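Local coordinates for sulfite reductase [ferredoxin] (Mycobacterium tuberculosis, PDB 1ZJ8), which reduces sulfite to sulfide with electrons from ferredoxin, using a siroheme and a [4Fe-4S] cluster, a step toward sulfur-containing amino acids and cofactors, at residues 78-87 and 99-108; 267-276 and 325-333. All coordinates share one frame; numbering follows the deposited sequence.

Contact 1 (78-87 and 99-108); sequences GLYTQREQGY and KLEAKYFMMR. With SRM (siroheme), chain E.
Lys99, near the end of helix 97-100, lies across Tyr87 at about a right angle, its CD 3.4 Å from the phenolic OH. Leu100 O accepts from Glu84 N, and the CD2 methyl of Leu100 sits over the centre of the Arg83 guanidinium, 3.7 Å above its plane. Tyr87 O, in the guanidinium plane, fixes its rotation by accepting from both NE and NH2; NH1 binds Cys434 O, beside the iron-sulfur cluster. Glu101 crosses Thr81, its CG 3.4 Å from OG1, while its carboxylate pairs with Arg71. Ala102 N donates to Gln82 O. At Lys103 the strand bends away, and between the pairs Thr81-Phe105 and Arg83-Glu101 the register slips by two residues, a beta bulge. Beyond it, Tyr104 O receives Gln82 N. With CG wedged between its backbone N and carbonyl carbon (chi1 78°), the Gln82 side chain runs alongside Tyr104 CB and sends OE1 on to Trp148 N. Phe105 leans its CB on Leu79 CD2 at 3.9 Å, with Tyr80 O at its ring edge. Met106 and Tyr80 form a hydrogen-bonded antiparallel pair; the methionine chain, folded at chi2 and chi3, brings CE to 3.8 Å from Tyr80 CB. The siroheme methyl CMA lies over the centre of the Tyr80 ring, whose CE2 is joined to Cys172 SG. Met107 runs beside Leu79 on the face turned to helix 154-162. Arg108 N closes the ladder on Gly78 O. One siroheme carboxylate lies over a face of the Arg108 guanidinium, siroheme O2B 3.0 Å from Arg108 NH1; Gln145 holds NE and Ala171 O binds NH1. Such a twisted antiparallel pair, presenting a basic residue and the cross-linked tyrosine to the cofactor, belongs to the siroheme pocket of the sulfite and nitrite reductase family.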
# COMPACT_ATOMS: atom_id res chain seq x y z
N GLY A 78 3.34 8.73 12.02
CA GLY A 78 2.36 7.68 11.72
C GLY A 78 1.13 7.67 12.62
O GLY A 78 0.49 6.62 12.77
N LEU A 79 0.80 8.83 13.20
CA LEU A 79 -0.41 8.99 14.01
C LEU A 79 -1.39 9.80 13.22
O LEU A 79 -1.18 10.96 12.92
CB LEU A 79 -0.12 9.68 15.33
CG LEU A 79 0.60 8.74 16.30
CD1 LEU A 79 1.41 9.53 17.32
CD2 LEU A 79 -0.38 7.79 17.01
N TYR A 80 -2.44 9.11 12.82
CA TYR A 80 -3.52 9.67 12.04
C TYR A 80 -4.76 9.54 12.97
O TYR A 80 -4.96 8.53 13.65
CB TYR A 80 -3.63 8.87 10.72
CG TYR A 80 -3.07 9.46 9.40
CD1 TYR A 80 -3.85 10.37 8.67
CD2 TYR A 80 -1.82 9.02 8.80
CE1 TYR A 80 -3.43 10.89 7.45
CE2 TYR A 80 -1.42 9.55 7.54
CZ TYR A 80 -2.23 10.48 6.89
OH TYR A 80 -1.85 11.01 5.69
N THR A 81 -5.56 10.59 13.03
CA THR A 81 -6.78 10.63 13.84
C THR A 81 -7.82 9.62 13.27
O THR A 81 -7.95 9.51 12.05
CB THR A 81 -7.32 12.08 13.82
OG1 THR A 81 -7.89 12.41 15.09
CG2 THR A 81 -8.32 12.30 12.67
N GLN A 82 -8.56 8.89 14.11
CA GLN A 82 -9.55 7.94 13.57
C GLN A 82 -11.01 8.47 13.59
O GLN A 82 -11.33 9.40 14.34
CB GLN A 82 -9.42 6.55 14.22
CG GLN A 82 -9.99 6.35 15.63
CD GLN A 82 -10.16 4.85 16.02
OE1 GLN A 82 -9.18 4.08 16.08
NE2 GLN A 82 -11.40 4.45 16.31
N ARG A 83 -11.87 7.87 12.76
CA ARG A 83 -13.28 8.32 12.57
C ARG A 83 -14.18 7.99 13.78
O ARG A 83 -14.26 6.83 14.21
CB ARG A 83 -13.89 7.70 11.30
CG ARG A 83 -15.30 8.25 10.90
CD ARG A 83 -16.06 7.25 10.00
NE ARG A 83 -17.31 7.74 9.39
CZ ARG A 83 -17.37 8.56 8.33
NH1 ARG A 83 -16.27 9.05 7.79
NH2 ARG A 83 -18.55 8.92 7.82
N GLU A 84 -14.86 9.02 14.30
CA GLU A 84 -15.84 8.84 15.37
C GLU A 84 -16.97 7.93 14.88
O GLU A 84 -17.31 7.90 13.67
CB GLU A 84 -16.40 10.19 15.86
CG GLU A 84 -17.21 10.11 17.15
CD GLU A 84 -16.38 9.62 18.31
OE1 GLU A 84 -15.64 10.43 18.88
OE2 GLU A 84 -16.44 8.41 18.64
N GLN A 85 -17.56 7.20 15.83
CA GLN A 85 -18.63 6.23 15.53
C GLN A 85 -19.94 6.90 15.15
O GLN A 85 -20.23 8.00 15.60
CB GLN A 85 -18.94 5.38 16.78
CG GLN A 85 -17.76 4.62 17.39
CD GLN A 85 -17.16 3.60 16.44
OE1 GLN A 85 -17.83 3.12 15.52
NE2 GLN A 85 -15.89 3.28 16.65
N GLY A 86 -20.74 6.21 14.34
CA GLY A 86 -22.14 6.60 14.08
C GLY A 86 -22.41 7.51 12.91
O GLY A 86 -23.57 7.72 12.53
N TYR A 87 -21.37 8.08 12.32
CA TYR A 87 -21.53 8.98 11.18
C TYR A 87 -21.37 8.19 9.90
O TYR A 87 -20.37 7.50 9.72
CB TYR A 87 -20.52 10.13 11.26
CG TYR A 87 -20.63 10.92 12.53
CD1 TYR A 87 -21.44 12.07 12.60
CD2 TYR A 87 -19.95 10.53 13.68
CE1 TYR A 87 -21.54 12.82 13.78
CE2 TYR A 87 -20.05 11.26 14.87
CZ TYR A 87 -20.85 12.40 14.92
OH TYR A 87 -20.93 13.10 16.11
N LYS A 99 -16.55 16.94 14.07
CA LYS A 99 -17.47 15.83 14.41
C LYS A 99 -16.85 14.45 14.16
O LYS A 99 -16.91 13.57 15.02
CB LYS A 99 -18.77 15.90 13.59
CG LYS A 99 -19.81 16.87 14.12
CD LYS A 99 -20.39 16.40 15.45
CE LYS A 99 -21.46 17.37 15.97
NZ LYS A 99 -22.03 16.88 17.25
N LEU A 100 -16.30 14.29 12.96
CA LEU A 100 -15.72 13.02 12.51
C LEU A 100 -14.41 12.65 13.22
O LEU A 100 -14.00 11.50 13.18
CB LEU A 100 -15.49 13.07 11.01
CG LEU A 100 -16.75 13.19 10.17
CD1 LEU A 100 -16.39 13.63 8.75
CD2 LEU A 100 -17.53 11.88 10.17
N GLU A 101 -13.77 13.63 13.86
CA GLU A 101 -12.49 13.42 14.54
C GLU A 101 -12.69 12.86 15.95
O GLU A 101 -13.06 13.60 16.86
CB GLU A 101 -11.77 14.77 14.61
CG GLU A 101 -10.38 14.74 15.18
CD GLU A 101 -9.47 15.74 14.48
OE1 GLU A 101 -9.03 16.73 15.14
OE2 GLU A 101 -9.24 15.54 13.26
N ALA A 102 -12.44 11.57 16.14
CA ALA A 102 -12.56 10.91 17.45
C ALA A 102 -11.35 11.18 18.32
O ALA A 102 -10.37 11.79 17.87
CB ALA A 102 -12.74 9.41 17.30
N LYS A 103 -11.42 10.71 19.57
CA LYS A 103 -10.33 10.88 20.56
C LYS A 103 -9.32 9.73 20.49
O LYS A 103 -8.53 9.54 21.42
CB LYS A 103 -10.87 11.00 22.00
CG LYS A 103 -10.80 9.68 22.88
CD LYS A 103 -10.94 9.99 24.38
CE LYS A 103 -11.19 8.75 25.23
NZ LYS A 103 -9.92 8.07 25.56
N TYR A 104 -9.36 8.97 19.40
CA TYR A 104 -8.50 7.79 19.23
C TYR A 104 -7.68 7.91 17.95
O TYR A 104 -8.02 8.68 17.05
CB TYR A 104 -9.36 6.52 19.22
CG TYR A 104 -10.04 6.21 20.55
CD1 TYR A 104 -9.31 5.63 21.59
CD2 TYR A 104 -11.39 6.49 20.76
CE1 TYR A 104 -9.91 5.34 22.80
CE2 TYR A 104 -12.01 6.21 21.98
CZ TYR A 104 -11.26 5.63 23.00
OH TYR A 104 -11.83 5.31 24.22
N PHE A 105 -6.60 7.14 17.87
CA PHE A 105 -5.67 7.21 16.73
C PHE A 105 -5.50 5.88 16.01
O PHE A 105 -5.46 4.82 16.62
CB PHE A 105 -4.28 7.66 17.22
CG PHE A 105 -4.25 9.06 17.74
CD1 PHE A 105 -4.42 9.31 19.11
CD2 PHE A 105 -4.08 10.14 16.87
CE1 PHE A 105 -4.41 10.61 19.60
CE2 PHE A 105 -4.07 11.44 17.35
CZ PHE A 105 -4.23 11.68 18.72
N MET A 106 -5.39 5.96 14.69
CA MET A 106 -4.77 4.91 13.93
C MET A 106 -3.26 5.12 14.10
O MET A 106 -2.76 6.25 13.98
CB MET A 106 -5.14 5.03 12.45
CG MET A 106 -4.55 3.92 11.54
SD MET A 106 -2.80 4.16 11.04
CE MET A 106 -3.02 5.26 9.63
N MET A 107 -2.52 4.05 14.40
CA MET A 107 -1.06 4.13 14.43
C MET A 107 -0.44 3.12 13.46
O MET A 107 -0.80 1.95 13.45
CB MET A 107 -0.53 3.92 15.84
CG MET A 107 0.96 4.21 15.95
SD MET A 107 1.61 4.07 17.65
CE MET A 107 1.59 2.31 17.89
N ARG A 108 0.51 3.60 12.65
CA ARG A 108 1.05 2.86 11.51
C ARG A 108 2.51 2.53 11.75
O ARG A 108 3.34 3.43 11.91
CB ARG A 108 0.93 3.72 10.23
CG ARG A 108 1.45 3.08 8.93
CD ARG A 108 1.30 4.01 7.71
NE ARG A 108 -0.11 4.20 7.34
CZ ARG A 108 -0.52 4.95 6.31
NH1 ARG A 108 0.33 5.59 5.52
NH2 ARG A 108 -1.81 5.05 6.05
FE SRM E . -3.65 5.57 1.74
CHA SRM E . -5.05 8.45 2.91
CHB SRM E . -5.33 3.83 4.05
CHC SRM E . -2.27 2.83 0.64
CHD SRM E . -3.86 6.77 -1.49
NA SRM E . -4.78 6.07 3.31
C1A SRM E . -5.14 7.30 3.72
C2A SRM E . -5.68 7.34 5.12
CMA SRM E . -4.59 7.76 6.06
CDA SRM E . -6.94 8.15 5.24
CEA SRM E . -6.88 9.52 5.83
O3A SRM E . -6.21 10.39 5.27
O4A SRM E . -7.49 9.79 6.88
C3A SRM E . -6.03 5.91 5.31
CAA SRM E . -5.75 5.38 6.68
CBA SRM E . -7.03 5.63 7.42
CCA SRM E . -7.26 4.58 8.46
O1A SRM E . -6.99 3.39 8.19
O2A SRM E . -7.70 4.93 9.58
C4A SRM E . -5.33 5.22 4.19
NB SRM E . -3.68 3.70 2.36
C1B SRM E . -4.36 3.12 3.35
C2B SRM E . -4.00 1.68 3.61
CMB SRM E . -3.96 1.31 5.07
CDB SRM E . -5.01 0.83 2.93
CEB SRM E . -4.89 -0.65 3.05
O3B SRM E . -5.71 -1.34 3.69
O4B SRM E . -3.92 -1.16 2.50
C3B SRM E . -2.67 1.64 2.89
CAB SRM E . -1.54 2.06 3.80
CBB SRM E . -0.23 1.49 3.37
CCB SRM E . 0.89 2.12 4.15
O1B SRM E . 1.43 1.52 5.08
O2B SRM E . 1.32 3.24 3.87
C4B SRM E . -2.85 2.76 1.91
NC SRM E . -3.29 4.89 -0.04
C1C SRM E . -2.54 3.80 -0.30
C2C SRM E . -2.39 3.55 -1.66
CDC SRM E . -1.87 2.34 -2.35
CEC SRM E . -0.43 2.15 -2.61
O3C SRM E . 0.41 2.93 -2.09
O4C SRM E . -0.13 1.21 -3.36
C3C SRM E . -2.90 4.68 -2.24
CAC SRM E . -2.90 4.79 -3.73
CBC SRM E . -1.59 4.98 -4.48
CCC SRM E . -1.19 6.45 -4.39
O1C SRM E . -0.79 6.94 -3.30
O2C SRM E . -1.31 7.13 -5.44
C4C SRM E . -3.37 5.50 -1.25
ND SRM E . -4.00 7.39 0.93
C1D SRM E . -4.21 7.57 -0.38
C2D SRM E . -4.91 8.77 -0.57
CAD SRM E . -4.79 9.61 -1.84
CBD SRM E . -3.75 10.69 -1.88
CCD SRM E . -3.45 11.49 -3.12
O1D SRM E . -2.31 11.35 -3.61
O2D SRM E . -4.31 12.26 -3.63
C3D SRM E . -5.12 9.31 0.69
CDD SRM E . -5.41 10.76 0.97
CED SRM E . -4.35 11.84 0.94
O3D SRM E . -3.15 11.56 0.90
O4D SRM E . -4.65 13.04 0.94
C4D SRM E . -4.54 8.45 1.61

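Contact 2 (267-276 and 325-333); sequences RVGAWVPLGE and RPLIDGPAP
Arg267 reaches Gly330 O through NH2 at 2.8 Å, the donor standing well above the carbonyl plane. A bend at chi3 (47°) lays its guanidinium against the chain of 331-332: Ala332 N sits over the centre of one face, 3.5 Å above the plane, and Ala332 CB comes up against Arg267 CD. NE of the same group is in a salt bridge with Asp251 on strand 249-254, tying three chain segments together. At the far end, Glu276 and Arg325 form a looser salt bridge, OE1 to NH2 3.3 Å, with carboxylate and guanidinium planes 65° apart; its hydrogen bond is weak and bent. Between these ends run two backbone bonds, Gly330 N to Gly269 O at 2.9 Å and Trp271 N to Ile328 O at 2.9 Å. They append the short, weakly bonded strand 328-329, antiparallel to strand 266-272, at the edge of the mixed sheet in a 4Fe-4S domain of the reductase. Gly330 CA rests on Trp271 CB at 3.9 Å, the glycine letting the two backbones come close here. The indole itself turns to His243 and His246. Facing helix 311-323, Leu327 packs CD1 on Ala270 CB at 3.8 Å, and Asp329 extends its carboxylate to Arg315 of that helix.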
# COMPACT_ATOMS: atom_id res chain seq x y z
N ARG A 267 9.58 4.42 -17.42
CA ARG A 267 11.00 4.15 -17.42
C ARG A 267 11.84 5.38 -17.74
O ARG A 267 11.67 6.03 -18.76
CB ARG A 267 11.32 3.09 -18.47
CG ARG A 267 10.64 1.76 -18.23
CD ARG A 267 11.38 0.60 -18.85
NE ARG A 267 12.82 0.66 -18.56
CZ ARG A 267 13.78 0.89 -19.47
NH1 ARG A 267 13.49 1.10 -20.74
NH2 ARG A 267 15.05 0.91 -19.09
N VAL A 268 12.80 5.66 -16.88
CA VAL A 268 13.78 6.70 -17.13
C VAL A 268 14.75 6.27 -18.25
O VAL A 268 15.41 7.10 -18.87
CB VAL A 268 14.53 7.05 -15.84
CG1 VAL A 268 15.62 8.09 -16.10
CG2 VAL A 268 13.54 7.53 -14.76
N GLY A 269 14.82 4.95 -18.49
CA GLY A 269 15.71 4.36 -19.49
C GLY A 269 17.08 4.01 -18.95
O GLY A 269 18.02 3.80 -19.73
N ALA A 270 17.18 3.91 -17.62
CA ALA A 270 18.46 3.85 -16.91
C ALA A 270 18.65 2.52 -16.19
O ALA A 270 17.69 1.92 -15.69
CB ALA A 270 18.55 4.99 -15.90
N TRP A 271 19.92 2.09 -16.12
CA TRP A 271 20.37 0.94 -15.32
C TRP A 271 21.25 1.47 -14.18
O TRP A 271 22.12 2.30 -14.40
CB TRP A 271 21.15 -0.06 -16.19
CG TRP A 271 21.64 -1.33 -15.50
CD1 TRP A 271 20.93 -2.51 -15.33
CD2 TRP A 271 22.93 -1.57 -14.91
NE1 TRP A 271 21.71 -3.45 -14.68
CE2 TRP A 271 22.94 -2.90 -14.41
CE3 TRP A 271 24.09 -0.78 -14.76
CZ2 TRP A 271 24.05 -3.47 -13.77
CZ3 TRP A 271 25.21 -1.35 -14.13
CH2 TRP A 271 25.17 -2.68 -13.63
N VAL A 272 21.00 1.00 -12.97
CA VAL A 272 21.70 1.47 -11.78
C VAL A 272 22.25 0.29 -10.98
O VAL A 272 21.48 -0.55 -10.50
CB VAL A 272 20.72 2.26 -10.89
CG1 VAL A 272 21.43 2.81 -9.66
CG2 VAL A 272 20.05 3.39 -11.69
N PRO A 273 23.58 0.22 -10.79
CA PRO A 273 24.11 -0.94 -10.05
C PRO A 273 23.70 -0.83 -8.58
O PRO A 273 23.46 0.28 -8.07
CB PRO A 273 25.63 -0.79 -10.23
CG PRO A 273 25.84 0.71 -10.40
CD PRO A 273 24.63 1.20 -11.15
N LEU A 274 23.60 -1.95 -7.89
CA LEU A 274 23.05 -1.93 -6.53
C LEU A 274 23.71 -0.88 -5.59
O LEU A 274 23.01 -0.26 -4.78
CB LEU A 274 23.12 -3.33 -5.91
CG LEU A 274 22.47 -3.49 -4.54
CD1 LEU A 274 21.01 -3.03 -4.51
CD2 LEU A 274 22.58 -4.94 -4.09
N GLY A 275 25.02 -0.69 -5.71
CA GLY A 275 25.76 0.26 -4.88
C GLY A 275 25.34 1.73 -5.01
O GLY A 275 25.45 2.50 -4.07
N GLU A 276 24.85 2.11 -6.19
CA GLU A 276 24.50 3.49 -6.50
C GLU A 276 23.01 3.80 -6.25
O GLU A 276 22.58 4.95 -6.43
CB GLU A 276 24.87 3.80 -7.97
CG GLU A 276 26.36 4.17 -8.27
CD GLU A 276 26.78 4.03 -9.78
OE1 GLU A 276 25.93 4.09 -10.71
OE2 GLU A 276 28.00 3.84 -10.02
N ARG A 325 26.36 13.72 -13.16
CA ARG A 325 26.89 12.67 -14.05
C ARG A 325 25.79 11.96 -14.84
O ARG A 325 24.63 11.96 -14.43
CB ARG A 325 27.67 11.63 -13.25
CG ARG A 325 26.77 10.62 -12.56
CD ARG A 325 27.46 9.88 -11.45
NE ARG A 325 26.50 9.07 -10.71
CZ ARG A 325 25.97 7.92 -11.15
NH1 ARG A 325 26.30 7.43 -12.34
NH2 ARG A 325 25.11 7.27 -10.39
N PRO A 326 26.15 11.34 -15.97
CA PRO A 326 25.10 10.61 -16.69
C PRO A 326 24.73 9.31 -15.96
O PRO A 326 25.52 8.81 -15.15
CB PRO A 326 25.73 10.33 -18.07
CG PRO A 326 27.18 10.44 -17.88
CD PRO A 326 27.45 11.26 -16.66
N LEU A 327 23.51 8.81 -16.21
CA LEU A 327 23.13 7.46 -15.83
C LEU A 327 23.42 6.59 -17.02
O LEU A 327 23.35 7.05 -18.16
CB LEU A 327 21.65 7.39 -15.52
CG LEU A 327 21.20 8.13 -14.27
CD1 LEU A 327 19.68 8.20 -14.19
CD2 LEU A 327 21.78 7.43 -13.05
N ILE A 328 23.75 5.33 -16.75
CA ILE A 328 23.98 4.34 -17.79
C ILE A 328 22.62 3.96 -18.40
O ILE A 328 21.64 3.80 -17.66
CB ILE A 328 24.68 3.09 -17.24
CG1 ILE A 328 26.04 3.45 -16.62
CG2 ILE A 328 24.84 1.99 -18.31
CD1 ILE A 328 26.05 3.34 -15.07
N ASP A 329 22.55 3.85 -19.73
CA ASP A 329 21.34 3.40 -20.42
C ASP A 329 21.10 1.93 -20.09
O ASP A 329 22.06 1.16 -19.92
CB ASP A 329 21.48 3.55 -21.95
CG ASP A 329 21.36 5.00 -22.44
OD1 ASP A 329 20.96 5.93 -21.69
OD2 ASP A 329 21.65 5.19 -23.64
N GLY A 330 19.84 1.53 -20.01
CA GLY A 330 19.51 0.13 -19.75
C GLY A 330 18.18 -0.27 -20.34
O GLY A 330 17.36 0.58 -20.64
N PRO A 331 17.96 -1.57 -20.50
CA PRO A 331 16.67 -2.09 -20.93
C PRO A 331 15.63 -2.23 -19.82
O PRO A 331 15.94 -2.15 -18.62
CB PRO A 331 17.02 -3.49 -21.46
CG PRO A 331 18.18 -3.92 -20.64
CD PRO A 331 18.96 -2.65 -20.32
N ALA A 332 14.40 -2.46 -20.27
CA ALA A 332 13.30 -2.85 -19.42
C ALA A 332 13.32 -4.36 -19.29
O ALA A 332 13.76 -5.05 -20.20
CB ALA A 332 11.99 -2.40 -20.03
N PRO A 333 12.85 -4.88 -18.16
CA PRO A 333 12.70 -6.34 -18.04
C PRO A 333 11.38 -6.75 -18.64
O PRO A 333 10.47 -5.93 -18.70
CB PRO A 333 12.69 -6.55 -16.54
CG PRO A 333 12.05 -5.30 -16.00
CD PRO A 333 12.41 -4.18 -16.94

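Overall arrangement
From the N terminus, contact 1 comes first: 78-87 and 99-108 close a short loop of eleven residues and place strands 79-83 and 104-109 side by side at one edge of a five-stranded antiparallel sheet. The chain then passes through strand 144-149, the next in that sheet, and on into a six-stranded mixed sheet. Contact 2 closes a longer, mostly helical excursion of 48 residues, containing helices 277-291, 302-309 and 311-323, by bringing 325-333 back to strand 266-272. The two loops follow in series, neither enclosing nor crossing the other. Their centres lie about 43 Å apart on opposite sides of the chain's centre, contact 1 at the siroheme and contact 2 away from the cofactors.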